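Local atomic coordinates of protein STN1 (Saccharomyces cerevisiae, PDB entry 3KEY), a protein that helps regulate telomere length and protect telomere ends, restraining telomerase loading through its interaction with the telomere protein CDC13. Residues F96-A99 with E100-S104; F139-C142 with L143-T146. All blocks are in the same frame, centred on the assembly; numbering follows the deposited sequence.

Interaction 1: residues F96-A99 with E100-S104; sequences FEYA and EKRIS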
# COMPACT_ATOMS: atom_id res chain seq x y z
N PHE A 96 1.07 -1.72 -8.36
CA PHE A 96 2.24 -2.53 -8.06
C PHE A 96 2.96 -2.94 -9.34
O PHE A 96 4.19 -2.94 -9.38
CB PHE A 96 1.84 -3.76 -7.25
CG PHE A 96 2.15 -3.64 -5.79
CD1 PHE A 96 3.40 -4.01 -5.31
CD2 PHE A 96 1.22 -3.10 -4.91
CE1 PHE A 96 3.72 -3.86 -3.96
CE2 PHE A 96 1.53 -2.93 -3.56
CZ PHE A 96 2.78 -3.31 -3.08
N GLU A 97 2.21 -3.30 -10.37
CA GLU A 97 2.82 -3.69 -11.63
C GLU A 97 3.59 -2.48 -12.16
O GLU A 97 4.76 -2.60 -12.54
CB GLU A 97 1.76 -4.11 -12.65
CG GLU A 97 1.52 -5.61 -12.71
CD GLU A 97 0.47 -6.00 -13.74
OE1 GLU A 97 0.51 -5.48 -14.88
OE2 GLU A 97 -0.40 -6.83 -13.40
N TYR A 98 2.93 -1.32 -12.18
CA TYR A 98 3.56 -0.09 -12.64
C TYR A 98 4.88 0.20 -11.90
O TYR A 98 5.91 0.48 -12.53
CB TYR A 98 2.58 1.07 -12.45
CG TYR A 98 3.09 2.42 -12.87
CD1 TYR A 98 3.92 3.18 -12.03
CD2 TYR A 98 2.72 2.97 -14.10
CE1 TYR A 98 4.36 4.45 -12.40
CE2 TYR A 98 3.16 4.24 -14.49
CZ TYR A 98 3.97 4.97 -13.64
OH TYR A 98 4.38 6.24 -14.01
N ALA A 99 4.86 0.13 -10.57
CA ALA A 99 6.06 0.38 -9.78
C ALA A 99 7.17 -0.65 -10.08
O ALA A 99 8.33 -0.28 -10.27
CB ALA A 99 5.72 0.36 -8.29
N GLU A 100 6.81 -1.93 -10.13
CA GLU A 100 7.79 -2.98 -10.42
C GLU A 100 8.49 -2.75 -11.76
O GLU A 100 9.71 -2.90 -11.87
CB GLU A 100 7.11 -4.35 -10.46
CG GLU A 100 6.78 -4.94 -9.11
CD GLU A 100 5.56 -5.85 -9.17
OE1 GLU A 100 5.36 -6.50 -10.23
OE2 GLU A 100 4.81 -5.93 -8.18
N LYS A 101 7.72 -2.39 -12.78
CA LYS A 101 8.28 -2.13 -14.11
C LYS A 101 9.18 -0.90 -14.10
O LYS A 101 10.26 -0.91 -14.70
CB LYS A 101 7.16 -1.93 -15.14
CG LYS A 101 6.40 -3.20 -15.48
CD LYS A 101 5.20 -2.89 -16.38
CE LYS A 101 4.39 -4.14 -16.72
NZ LYS A 101 3.13 -3.79 -17.44
N ARG A 102 8.73 0.16 -13.43
CA ARG A 102 9.52 1.39 -13.36
C ARG A 102 10.86 1.12 -12.69
O ARG A 102 11.91 1.49 -13.21
CB ARG A 102 8.76 2.47 -12.59
CG ARG A 102 9.57 3.74 -12.33
CD ARG A 102 10.17 4.27 -13.62
NE ARG A 102 9.13 4.47 -14.62
CZ ARG A 102 8.52 5.62 -14.85
NH1 ARG A 102 8.83 6.71 -14.15
NH2 ARG A 102 7.56 5.69 -15.77
N ILE A 103 10.82 0.46 -11.53
CA ILE A 103 12.02 0.14 -10.78
C ILE A 103 12.95 -0.74 -11.64
O ILE A 103 14.16 -0.52 -11.68
CB ILE A 103 11.64 -0.61 -9.47
CG1 ILE A 103 11.02 0.38 -8.48
CG2 ILE A 103 12.85 -1.31 -8.88
CD1 ILE A 103 10.29 -0.31 -7.32
N SER A 104 12.36 -1.72 -12.31
CA SER A 104 13.13 -2.62 -13.16
C SER A 104 13.91 -1.89 -14.26
O SER A 104 15.10 -2.13 -14.44
CB SER A 104 12.19 -3.67 -13.78
OG SER A 104 12.90 -4.51 -14.67

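Interaction 2: residues F139-C142 with L143-T146; sequences FKEC and LKRT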
# COMPACT_ATOMS: atom_id res chain seq x y z
N PHE A 139 5.78 2.02 -3.82
CA PHE A 139 7.19 1.95 -4.19
C PHE A 139 8.08 1.44 -3.05
O PHE A 139 9.02 0.68 -3.30
CB PHE A 139 7.70 3.31 -4.71
CG PHE A 139 7.43 3.53 -6.18
CD1 PHE A 139 6.20 4.00 -6.62
CD2 PHE A 139 8.40 3.19 -7.14
CE1 PHE A 139 5.92 4.14 -7.99
CE2 PHE A 139 8.14 3.32 -8.50
CZ PHE A 139 6.90 3.80 -8.93
N LYS A 140 7.77 1.82 -1.81
CA LYS A 140 8.56 1.33 -0.68
C LYS A 140 8.50 -0.21 -0.62
O LYS A 140 9.53 -0.87 -0.47
CB LYS A 140 8.04 1.92 0.64
CG LYS A 140 8.54 3.33 0.93
CD LYS A 140 8.03 3.86 2.27
CE LYS A 140 8.67 5.22 2.60
NZ LYS A 140 8.15 5.77 3.90
N GLU A 141 7.30 -0.76 -0.75
CA GLU A 141 7.13 -2.21 -0.72
C GLU A 141 7.85 -2.91 -1.88
O GLU A 141 8.50 -3.94 -1.68
CB GLU A 141 5.65 -2.58 -0.77
CG GLU A 141 5.11 -3.09 0.54
CD GLU A 141 6.06 -4.08 1.21
OE1 GLU A 141 6.38 -5.14 0.61
OE2 GLU A 141 6.49 -3.79 2.33
N CYS A 142 7.73 -2.36 -3.08
CA CYS A 142 8.41 -2.95 -4.23
C CYS A 142 9.92 -2.87 -4.06
O CYS A 142 10.63 -3.84 -4.32
CB CYS A 142 8.00 -2.24 -5.52
SG CYS A 142 6.28 -2.53 -5.95
N LEU A 143 10.42 -1.72 -3.62
CA LEU A 143 11.86 -1.56 -3.43
C LEU A 143 12.37 -2.51 -2.36
O LEU A 143 13.46 -3.06 -2.48
CB LEU A 143 12.18 -0.10 -3.08
CG LEU A 143 12.07 0.85 -4.28
CD1 LEU A 143 12.07 2.31 -3.86
CD2 LEU A 143 13.25 0.57 -5.23
N LYS A 144 11.57 -2.71 -1.32
CA LYS A 144 11.93 -3.62 -0.23
C LYS A 144 12.09 -5.03 -0.82
O LYS A 144 13.07 -5.73 -0.53
CB LYS A 144 10.83 -3.58 0.83
CG LYS A 144 11.08 -4.38 2.10
CD LYS A 144 9.98 -4.09 3.14
CE LYS A 144 10.12 -4.97 4.39
NZ LYS A 144 9.15 -4.63 5.48
N ARG A 145 11.15 -5.43 -1.66
CA ARG A 145 11.20 -6.76 -2.29
C ARG A 145 12.36 -6.87 -3.28
O ARG A 145 13.01 -7.90 -3.36
CB ARG A 145 9.90 -7.06 -3.03
CG ARG A 145 8.69 -7.14 -2.14
CD ARG A 145 7.43 -7.38 -2.95
NE ARG A 145 6.28 -7.63 -2.09
CZ ARG A 145 5.08 -7.99 -2.53
NH1 ARG A 145 4.86 -8.13 -3.83
NH2 ARG A 145 4.10 -8.22 -1.66
N THR A 146 12.59 -5.80 -4.03
CA THR A 146 13.66 -5.79 -5.02
C THR A 146 15.03 -5.98 -4.37
O THR A 146 15.86 -6.75 -4.86
CB THR A 146 13.66 -4.48 -5.84
OG1 THR A 146 12.43 -4.38 -6.57
CG2 THR A 146 14.82 -4.45 -6.83
O HOH W 1 6.64 -5.42 4.28

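Interaction 1: residues F96-A99 with E100-S104
The Phe96 ring meets the Glu100 carboxylate at its edge, where OE2 of Glu100 sits near the ring plane, 3.7 Å from CD1 of Phe96; ring and carboxylate planes are turned 55° apart. Two residues on, Tyr98 and Arg102 run alongside each other, the guanidinium inclined 41° to the phenol ring. Their ends come no closer than 3.7 Å, between OH of Tyr98 and NH2 of Arg102. Both pairs are i to i+4 neighbours on helix 90-108, the first helix of the second winged helix-turn-helix domain of Stn1. Tyr98 has CG anti to the backbone N (chi1 179°), as does Arg102, whose chain then bends twice to bring its guanidinium up to the phenol end. The Tyr98 side chain packs on Val121, Lys124 and Leu125 of helix 118-125, while Phe96, Ala99 and Ile103 face helix 132-149. On the exposed side Glu97 and Lys101 point the same way, opposite charges too far apart for a salt bridge. The backbone keeps its regular ladder: N of Glu100 donates to O of Phe96 at 2.9 Å, and the last rung joining 96-99 to 100-104 is the nearly straight bond from N of Ile103 to O of Ala99, 2.9 Å long.

Interaction 2: residues F139-C142 with L143-T146
Phe139 accepts through its carbonyl O from N of Leu143 at 2.8 Å, and the Leu143 side chain lies against that same oxygen, its CG 3.2 Å from O of Phe139. Lys140 contributes mainly backbone, its O taking the N-H of Lys144, while its side chain makes no close contact with 143-146. Glu141 carries most of the side-chain contact. Its chain bends at chi2 (-44°), and the two carboxylate oxygens serve different partners. OE2 of Glu141 lies 3.6 Å from CD of Lys144, and one water joins the charged ends, donating to OE2 and accepting from NZ of Lys144. OE1 of Glu141 makes a long salt bridge to NE of Arg145, 3.7 Å away, with the carboxylate and guanidinium planes steeply turned, 75° apart. Helix 132-149, to which all these residues belong, is the third helix of the second winged helix-turn-helix domain; Phe139 and Leu143 face the strands of the wing sheet, whereas Glu141 and Arg145 meet Met11, Leu12 and Leu15 of helix 6-16 in the first domain. The Cys142 side chain packs on Phe96 and Ile103 of helix 90-108, and O of Cys142 is gripped twice by Thr146: by N of Thr146 at 2.8 Å, and by OG1 of Thr146 at 2.9 Å, the hydroxyl approaching from above the carbonyl plane. With OG1 beside its own backbone N (chi1 -63°), Thr146 curls its hydroxyl back over the preceding turn. A valine here would probably cost the carbonyl of Cys142 the hydroxyl bond, putting a methyl group where the donor was.

How the interactions relate
From the N terminus, interaction 1 comes first, on helix 90-108, and is finished before interaction 2 begins on helix 132-149. The two are in series, neither nested nor crossed, and each closes single helical turns, not a long loop. Between them the chain passes through strand 113-117 and helix 118-125. Their centres are 9 Å apart and they meet directly: SG of Cys142 lies 3.3 Å from CD1 of Phe96, CZ of Phe139 rests on CA of Ala99, and CD1 of Ile103 reaches both Cys142 and Leu143. This apolar seam joins the first and third helices of the second winged helix-turn-helix domain, with strands 154-161 and 173-180 packing against helix 132-149.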